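Putative gamma-glutamylcyclotransferase PH0828 (Pyrococcus horikoshii, PDB 1V30) is of unproven function but is probably a gamma-glutamylcyclotransferase, an enzyme class that releases 5-oxoproline from gamma-glutamyl compounds. Local coordinates at residues K30-L42 / Y81-A93. Numbering follows the deposited sequence.
Sequences KFLGEDWIEGYQL and YRLVEVSTKFGKA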
ATOM      1  N   LYS A  30       3.264  11.090  -9.883  1.00 23.58           N
ATOM      2  CA  LYS A  30       1.956  11.611 -10.256  1.00 23.22           C
ATOM      3  C   LYS A  30       0.841  10.757  -9.664  1.00 21.53           C
ATOM      4  O   LYS A  30       0.755   9.558  -9.931  1.00 20.75           O
ATOM      5  CB  LYS A  30       1.808  11.657 -11.781  1.00 25.01           C
ATOM      6  CG  LYS A  30       0.436  12.145 -12.249  1.00 27.56           C
ATOM      7  CD  LYS A  30       0.369  12.374 -13.758  1.00 29.72           C
ATOM      8  CE  LYS A  30       0.624  11.104 -14.554  1.00 31.43           C
ATOM      9  NZ  LYS A  30       2.040  10.655 -14.464  1.00 33.16           N
ATOM     10  N   PHE A  31      -0.002  11.384  -8.849  1.00 21.47           N
ATOM     11  CA  PHE A  31      -1.128  10.704  -8.221  1.00 19.27           C
ATOM     12  C   PHE A  31      -2.263  10.601  -9.235  1.00 19.26           C
ATOM     13  O   PHE A  31      -2.729  11.614  -9.760  1.00 20.57           O
ATOM     14  CB  PHE A  31      -1.595  11.493  -6.990  1.00 19.40           C
ATOM     15  CG  PHE A  31      -2.827  10.931  -6.331  1.00 18.89           C
ATOM     16  CD1 PHE A  31      -2.830   9.644  -5.803  1.00 17.77           C
ATOM     17  CD2 PHE A  31      -3.980  11.706  -6.208  1.00 16.35           C
ATOM     18  CE1 PHE A  31      -3.959   9.136  -5.162  1.00 17.98           C
ATOM     19  CE2 PHE A  31      -5.117  11.209  -5.569  1.00 17.24           C
ATOM     20  CZ  PHE A  31      -5.109   9.924  -5.044  1.00 17.95           C
ATOM     21  N   LEU A  32      -2.699   9.378  -9.520  1.00 17.52           N
ATOM     22  CA  LEU A  32      -3.784   9.167 -10.471  1.00 17.51           C
ATOM     23  C   LEU A  32      -5.130   9.133  -9.757  1.00 17.63           C
ATOM     24  O   LEU A  32      -6.149   9.550 -10.308  1.00 18.77           O
ATOM     25  CB  LEU A  32      -3.587   7.853 -11.232  1.00 16.54           C
ATOM     26  CG  LEU A  32      -2.319   7.671 -12.073  1.00 17.30           C
ATOM     27  CD1 LEU A  32      -2.389   6.323 -12.780  1.00 17.49           C
ATOM     28  CD2 LEU A  32      -2.186   8.800 -13.089  1.00 21.11           C
ATOM     29  N   GLY A  33      -5.127   8.638  -8.525  1.00 15.65           N
ATOM     30  CA  GLY A  33      -6.352   8.541  -7.757  1.00 15.32           C
ATOM     31  C   GLY A  33      -6.341   7.286  -6.912  1.00 15.10           C
ATOM     32  O   GLY A  33      -5.420   6.472  -7.009  1.00 16.48           O
ATOM     33  N   GLU A  34      -7.357   7.126  -6.074  1.00 15.22           N
ATOM     34  CA  GLU A  34      -7.455   5.949  -5.227  1.00 15.00           C
ATOM     35  C   GLU A  34      -8.324   4.915  -5.922  1.00 15.56           C
ATOM     36  O   GLU A  34      -9.078   5.237  -6.846  1.00 17.08           O
ATOM     37  CB  GLU A  34      -8.068   6.311  -3.871  1.00 15.68           C
ATOM     38  CG  GLU A  34      -7.284   7.368  -3.102  1.00 17.77           C
ATOM     39  CD  GLU A  34      -7.872   7.662  -1.729  1.00 18.08           C
ATOM     40  OE1 GLU A  34      -9.110   7.622  -1.592  1.00 19.47           O
ATOM     41  OE2 GLU A  34      -7.096   7.941  -0.792  1.00 20.68           O
ATOM     42  N   ASP A  35      -8.210   3.668  -5.488  1.00 15.33           N
ATOM     43  CA  ASP A  35      -9.000   2.595  -6.059  1.00 15.62           C
ATOM     44  C   ASP A  35      -9.083   1.482  -5.025  1.00 16.64           C
ATOM     45  O   ASP A  35      -8.491   1.582  -3.946  1.00 15.79           O
ATOM     46  CB  ASP A  35      -8.335   2.093  -7.345  1.00 16.37           C
ATOM     47  CG  ASP A  35      -9.258   1.231  -8.191  1.00 18.37           C
ATOM     48  OD1 ASP A  35     -10.478   1.186  -7.918  1.00 19.08           O
ATOM     49  OD2 ASP A  35      -8.753   0.606  -9.149  1.00 20.93           O
ATOM     50  N   TRP A  36      -9.839   0.439  -5.346  1.00 18.52           N
ATOM     51  CA  TRP A  36      -9.982  -0.704  -4.458  1.00 19.68           C
ATOM     52  C   TRP A  36      -9.569  -1.964  -5.204  1.00 20.59           C
ATOM     53  O   TRP A  36     -10.001  -2.198  -6.336  1.00 21.54           O
ATOM     54  CB  TRP A  36     -11.428  -0.852  -3.974  1.00 20.44           C
ATOM     55  CG  TRP A  36     -11.883   0.226  -3.039  1.00 21.06           C
ATOM     56  CD1 TRP A  36     -12.443   1.420  -3.377  1.00 21.71           C
ATOM     57  CD2 TRP A  36     -11.818   0.203  -1.605  1.00 21.41           C
ATOM     58  NE1 TRP A  36     -12.736   2.145  -2.246  1.00 22.77           N
ATOM     59  CE2 TRP A  36     -12.361   1.420  -1.143  1.00 21.90           C
ATOM     60  CE3 TRP A  36     -11.353  -0.731  -0.667  1.00 19.54           C
ATOM     61  CZ2 TRP A  36     -12.454   1.733   0.220  1.00 21.52           C
ATOM     62  CZ3 TRP A  36     -11.444  -0.421   0.688  1.00 20.20           C
ATOM     63  CH2 TRP A  36     -11.992   0.803   1.117  1.00 20.29           C
ATOM     64  N   ILE A  37      -8.721  -2.765  -4.573  1.00 20.10           N
ATOM     65  CA  ILE A  37      -8.255  -4.006  -5.175  1.00 20.55           C
ATOM     66  C   ILE A  37      -9.005  -5.166  -4.530  1.00 19.58           C
ATOM     67  O   ILE A  37      -8.963  -5.350  -3.313  1.00 19.06           O
ATOM     68  CB  ILE A  37      -6.736  -4.206  -4.951  1.00 19.85           C
ATOM     69  CG1 ILE A  37      -5.973  -2.933  -5.337  1.00 21.98           C
ATOM     70  CG2 ILE A  37      -6.241  -5.390  -5.777  1.00 20.09           C
ATOM     71  CD1 ILE A  37      -6.159  -2.500  -6.779  1.00 22.44           C
ATOM     72  N   GLU A  38      -9.704  -5.944  -5.348  1.00 21.20           N
ATOM     73  CA  GLU A  38     -10.454  -7.086  -4.848  1.00 21.74           C
ATOM     74  C   GLU A  38      -9.518  -8.265  -4.615  1.00 20.66           C
ATOM     75  O   GLU A  38      -8.514  -8.414  -5.309  1.00 21.07           O
ATOM     76  CB  GLU A  38     -11.541  -7.481  -5.856  1.00 24.39           C
ATOM     77  CG  GLU A  38     -12.701  -6.502  -5.937  1.00 29.27           C
ATOM     78  CD  GLU A  38     -13.594  -6.555  -4.709  1.00 30.79           C
ATOM     79  OE1 GLU A  38     -14.443  -5.652  -4.547  1.00 33.76           O
ATOM     80  OE2 GLU A  38     -13.455  -7.504  -3.908  1.00 33.95           O
ATOM     81  N   GLY A  39      -9.838  -9.094  -3.626  1.00 18.95           N
ATOM     82  CA  GLY A  39      -9.024 -10.263  -3.346  1.00 19.00           C
ATOM     83  C   GLY A  39      -7.859 -10.068  -2.395  1.00 18.23           C
ATOM     84  O   GLY A  39      -6.933 -10.880  -2.375  1.00 18.46           O
ATOM     85  N   TYR A  40      -7.893  -8.999  -1.605  1.00 18.90           N
ATOM     86  CA  TYR A  40      -6.823  -8.737  -0.650  1.00 18.09           C
ATOM     87  C   TYR A  40      -7.338  -8.327   0.721  1.00 17.68           C
ATOM     88  O   TYR A  40      -8.376  -7.679   0.843  1.00 18.89           O
ATOM     89  CB  TYR A  40      -5.881  -7.642  -1.164  1.00 18.57           C
ATOM     90  CG  TYR A  40      -4.800  -8.138  -2.097  1.00 19.47           C
ATOM     91  CD1 TYR A  40      -5.010  -8.200  -3.474  1.00 20.62           C
ATOM     92  CD2 TYR A  40      -3.574  -8.569  -1.596  1.00 19.83           C
ATOM     93  CE1 TYR A  40      -4.018  -8.686  -4.331  1.00 21.79           C
ATOM     94  CE2 TYR A  40      -2.581  -9.056  -2.440  1.00 20.51           C
ATOM     95  CZ  TYR A  40      -2.809  -9.113  -3.803  1.00 23.21           C
ATOM     96  OH  TYR A  40      -1.826  -9.608  -4.628  1.00 24.12           O
ATOM     97  N   GLN A  41      -6.591  -8.717   1.749  1.00 17.01           N
ATOM     98  CA  GLN A  41      -6.915  -8.368   3.123  1.00 17.41           C
ATOM     99  C   GLN A  41      -5.751  -7.548   3.660  1.00 15.98           C
ATOM    100  O   GLN A  41      -4.614  -7.703   3.209  1.00 18.20           O
ATOM    101  CB  GLN A  41      -7.100  -9.621   3.972  1.00 18.94           C
ATOM    102  CG  GLN A  41      -8.175 -10.555   3.462  1.00 23.06           C
ATOM    103  CD  GLN A  41      -8.432 -11.692   4.417  1.00 23.34           C
ATOM    104  OE1 GLN A  41      -7.502 -12.225   5.023  1.00 24.66           O
ATOM    105  NE2 GLN A  41      -9.695 -12.081   4.553  1.00 26.17           N
ATOM    106  N   LEU A  42      -6.038  -6.685   4.627  1.00 15.27           N
ATOM    107  CA  LEU A  42      -5.022  -5.821   5.215  1.00 14.91           C
ATOM    108  C   LEU A  42      -4.857  -6.086   6.703  1.00 13.32           C
ATOM    109  O   LEU A  42      -5.838  -6.098   7.447  1.00 15.43           O
ATOM    110  CB  LEU A  42      -5.410  -4.354   5.005  1.00 14.47           C
ATOM    111  CG  LEU A  42      -4.479  -3.279   5.579  1.00 13.34           C
ATOM    112  CD1 LEU A  42      -3.109  -3.366   4.926  1.00 14.39           C
ATOM    113  CD2 LEU A  42      -5.089  -1.898   5.338  1.00 14.11           C
ATOM    114  N   TYR A  81       8.315  -8.214   1.373  1.00 13.44           N
ATOM    115  CA  TYR A  81       7.259  -8.074   0.376  1.00 12.89           C
ATOM    116  C   TYR A  81       7.754  -8.473  -1.011  1.00 13.29           C
ATOM    117  O   TYR A  81       8.926  -8.302  -1.331  1.00 15.57           O
ATOM    118  CB  TYR A  81       6.770  -6.619   0.309  1.00 13.28           C
ATOM    119  CG  TYR A  81       6.312  -6.012   1.619  1.00 12.66           C
ATOM    120  CD1 TYR A  81       7.232  -5.493   2.531  1.00 13.27           C
ATOM    121  CD2 TYR A  81       4.953  -5.914   1.923  1.00 12.30           C
ATOM    122  CE1 TYR A  81       6.807  -4.878   3.716  1.00 12.03           C
ATOM    123  CE2 TYR A  81       4.518  -5.305   3.106  1.00 11.78           C
ATOM    124  CZ  TYR A  81       5.449  -4.788   3.992  1.00 11.53           C
ATOM    125  OH  TYR A  81       5.015  -4.158   5.141  1.00 12.55           O
ATOM    126  N   ARG A  82       6.864  -9.010  -1.834  1.00 15.04           N
ATOM    127  CA  ARG A  82       7.246  -9.370  -3.188  1.00 16.13           C
ATOM    128  C   ARG A  82       6.316  -8.645  -4.155  1.00 15.71           C
ATOM    129  O   ARG A  82       5.141  -8.421  -3.865  1.00 15.54           O
ATOM    130  CB  ARG A  82       7.219 -10.893  -3.377  1.00 18.34           C
ATOM    131  CG  ARG A  82       8.363 -11.587  -2.636  1.00 18.05           C
ATOM    132  CD  ARG A  82       8.290 -13.104  -2.730  1.00 19.63           C
ATOM    133  NE  ARG A  82       7.052 -13.618  -2.158  1.00 19.63           N
ATOM    134  CZ  ARG A  82       6.829 -14.897  -1.868  1.00 21.21           C
ATOM    135  NH1 ARG A  82       7.765 -15.812  -2.091  1.00 18.63           N
ATOM    136  NH2 ARG A  82       5.663 -15.264  -1.363  1.00 21.49           N
ATOM    137  N   LEU A  83       6.866  -8.274  -5.300  1.00 14.78           N
ATOM    138  CA  LEU A  83       6.153  -7.521  -6.318  1.00 15.30           C
ATOM    139  C   LEU A  83       5.137  -8.350  -7.091  1.00 15.74           C
ATOM    140  O   LEU A  83       5.469  -9.395  -7.643  1.00 16.28           O
ATOM    141  CB  LEU A  83       7.178  -6.926  -7.285  1.00 16.98           C
ATOM    142  CG  LEU A  83       6.779  -5.738  -8.153  1.00 19.41           C
ATOM    143  CD1 LEU A  83       6.598  -4.505  -7.273  1.00 17.04           C
ATOM    144  CD2 LEU A  83       7.862  -5.486  -9.189  1.00 22.02           C
ATOM    145  N   VAL A  84       3.894  -7.881  -7.124  1.00 14.98           N
ATOM    146  CA  VAL A  84       2.840  -8.561  -7.863  1.00 15.96           C
ATOM    147  C   VAL A  84       2.122  -7.528  -8.718  1.00 16.15           C
ATOM    148  O   VAL A  84       2.301  -6.321  -8.536  1.00 17.61           O
ATOM    149  CB  VAL A  84       1.807  -9.241  -6.929  1.00 14.69           C
ATOM    150  CG1 VAL A  84       2.497 -10.287  -6.068  1.00 17.00           C
ATOM    151  CG2 VAL A  84       1.114  -8.204  -6.059  1.00 16.69           C
ATOM    152  N   GLU A  85       1.322  -8.004  -9.661  1.00 15.94           N
ATOM    153  CA  GLU A  85       0.568  -7.118 -10.528  1.00 17.01           C
ATOM    154  C   GLU A  85      -0.902  -7.200 -10.163  1.00 18.04           C
ATOM    155  O   GLU A  85      -1.421  -8.277  -9.875  1.00 20.20           O
ATOM    156  CB  GLU A  85       0.780  -7.513 -11.989  1.00 17.49           C
ATOM    157  CG  GLU A  85       2.181  -7.183 -12.481  1.00 22.65           C
ATOM    158  CD  GLU A  85       2.621  -8.053 -13.638  1.00 26.58           C
ATOM    159  OE1 GLU A  85       1.933  -8.066 -14.679  1.00 28.26           O
ATOM    160  OE2 GLU A  85       3.664  -8.726 -13.501  1.00 26.92           O
ATOM    161  N   VAL A  86      -1.558  -6.045 -10.153  1.00 17.50           N
ATOM    162  CA  VAL A  86      -2.975  -5.973  -9.841  1.00 16.58           C
ATOM    163  C   VAL A  86      -3.678  -5.074 -10.845  1.00 16.50           C
ATOM    164  O   VAL A  86      -3.064  -4.203 -11.465  1.00 17.14           O
ATOM    165  CB  VAL A  86      -3.231  -5.407  -8.415  1.00 15.98           C
ATOM    166  CG1 VAL A  86      -2.611  -6.321  -7.374  1.00 17.69           C
ATOM    167  CG2 VAL A  86      -2.664  -4.004  -8.288  1.00 17.69           C
ATOM    168  N   SER A  87      -4.972  -5.295 -11.019  1.00 17.13           N
ATOM    169  CA  SER A  87      -5.742  -4.470 -11.936  1.00 19.14           C
ATOM    170  C   SER A  87      -6.290  -3.268 -11.175  1.00 18.24           C
ATOM    171  O   SER A  87      -6.683  -3.392 -10.016  1.00 19.64           O
ATOM    172  CB  SER A  87      -6.910  -5.267 -12.521  1.00 20.50           C
ATOM    173  OG  SER A  87      -6.455  -6.322 -13.349  1.00 25.42           O
ATOM    174  N   THR A  88      -6.278  -2.103 -11.812  1.00 17.66           N
ATOM    175  CA  THR A  88      -6.835  -0.894 -11.212  1.00 17.17           C
ATOM    176  C   THR A  88      -7.623  -0.221 -12.322  1.00 17.79           C
ATOM    177  O   THR A  88      -7.453  -0.556 -13.497  1.00 18.92           O
ATOM    178  CB  THR A  88      -5.759   0.100 -10.719  1.00 16.24           C
ATOM    179  OG1 THR A  88      -5.279   0.886 -11.817  1.00 15.68           O
ATOM    180  CG2 THR A  88      -4.605  -0.641 -10.068  1.00 16.56           C
ATOM    181  N   LYS A  89      -8.478   0.729 -11.967  1.00 18.03           N
ATOM    182  CA  LYS A  89      -9.270   1.410 -12.980  1.00 17.68           C
ATOM    183  C   LYS A  89      -8.422   2.323 -13.857  1.00 18.60           C
ATOM    184  O   LYS A  89      -8.919   2.899 -14.826  1.00 20.75           O
ATOM    185  CB  LYS A  89     -10.403   2.200 -12.326  1.00 19.58           C
ATOM    186  CG  LYS A  89      -9.965   3.244 -11.333  1.00 19.85           C
ATOM    187  CD  LYS A  89     -11.186   3.791 -10.621  1.00 21.40           C
ATOM    188  CE  LYS A  89     -10.816   4.823  -9.587  1.00 22.82           C
ATOM    189  NZ  LYS A  89     -12.027   5.238  -8.835  1.00 25.81           N
ATOM    190  N   PHE A  90      -7.141   2.446 -13.523  1.00 18.00           N
ATOM    191  CA  PHE A  90      -6.226   3.270 -14.306  1.00 18.32           C
ATOM    192  C   PHE A  90      -5.306   2.370 -15.120  1.00 18.58           C
ATOM    193  O   PHE A  90      -4.432   2.855 -15.836  1.00 21.14           O
ATOM    194  CB  PHE A  90      -5.363   4.152 -13.401  1.00 19.34           C
ATOM    195  CG  PHE A  90      -6.145   4.955 -12.412  1.00 20.03           C
ATOM    196  CD1 PHE A  90      -6.231   4.550 -11.084  1.00 20.76           C
ATOM    197  CD2 PHE A  90      -6.801   6.115 -12.806  1.00 21.23           C
ATOM    198  CE1 PHE A  90      -6.962   5.291 -10.160  1.00 21.85           C
ATOM    199  CE2 PHE A  90      -7.535   6.863 -11.890  1.00 22.71           C
ATOM    200  CZ  PHE A  90      -7.615   6.448 -10.563  1.00 22.79           C
ATOM    201  N   GLY A  91      -5.510   1.061 -15.003  1.00 18.08           N
ATOM    202  CA  GLY A  91      -4.680   0.105 -15.714  1.00 17.30           C
ATOM    203  C   GLY A  91      -3.885  -0.756 -14.747  1.00 17.71           C
ATOM    204  O   GLY A  91      -3.933  -0.551 -13.533  1.00 17.77           O
ATOM    205  N   LYS A  92      -3.156  -1.731 -15.278  1.00 16.30           N
ATOM    206  CA  LYS A  92      -2.355  -2.614 -14.441  1.00 16.90           C
ATOM    207  C   LYS A  92      -1.308  -1.834 -13.653  1.00 14.99           C
ATOM    208  O   LYS A  92      -0.730  -0.863 -14.147  1.00 16.28           O
ATOM    209  CB  LYS A  92      -1.667  -3.672 -15.306  1.00 17.83           C
ATOM    210  CG  LYS A  92      -2.595  -4.765 -15.811  1.00 24.81           C
ATOM    211  CD  LYS A  92      -3.055  -5.667 -14.674  1.00 26.57           C
ATOM    212  CE  LYS A  92      -3.919  -6.809 -15.191  1.00 29.11           C
ATOM    213  NZ  LYS A  92      -4.340  -7.729 -14.097  1.00 31.00           N
ATOM    214  N   ALA A  93      -1.071  -2.268 -12.419  1.00 15.07           N
ATOM    215  CA  ALA A  93      -0.095  -1.618 -11.554  1.00 13.78           C
ATOM    216  C   ALA A  93       0.623  -2.652 -10.701  1.00 14.99           C
ATOM    217  O   ALA A  93       0.130  -3.768 -10.517  1.00 15.66           O
ATOM    218  CB  ALA A  93      -0.795  -0.593 -10.652  1.00 14.48           C
TER
HETATM  219  O   HOH W   1      -9.119  -3.116  -9.100  1.00 34.74           O
HETATM  220  O   HOH W   2      -2.041  -9.992  -7.404  1.00 31.62           O
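F90 lies with one ring face on the flank of L32: CB of L32 stands 3.9 Å from the ring centroid and 9° off the ring normal, a CH-pi contact over the centre. The opposite face is taken by CG of the adjacent K89, set toward the rim, so the ring lies between a methylene of K89 and the CB of L32. CD1 of L32 continues past the ring to CB of F90 at 3.7 Å. G33 forms a classic beta bulge with L32 opposite V61, and its CA comes within 3.7 Å of CZ of F90. D35 carries the single direct hydrogen bond between the segments. Its CG is anti to the backbone N (chi1 -165°), which swings the carboxylate toward the turn, where OD2 accepts from the backbone N of K89 at 2.8 Å; that N-H meets the carboxylate from above, 38° out of its plane. The extended K89 chain runs past the carboxylate in the opposite direction, yet NZ stays 4.4 Å from OD1 of D35, too far for a salt bridge.

The loop that donates this bond is a type I turn, T88 to G91, within the 81-86/93-98 beta hairpin, and D35 belongs to an outer strand of the sheet 8-12/56-64/30-37. OG1 of T88 braces the turn, accepting from N of F90 in an ST turn and donating to O of G91 in its carbonyl plane.

Beyond it, I37 crosses V86 at about a right angle, CG2 of I37 lying 4.0 Å from CB of V86, while a water joins O of W36 to O of S87. Past the corner at 38-39, OH of Y40 touches CG2 of V84 at 3.6 Å; this hydroxyl is hydrogen-bonded to E97 and accepts from a water that also donates to O of E85. The Y40 side chain is about 7 Å from that of Y13, probably a substrate-binding residue.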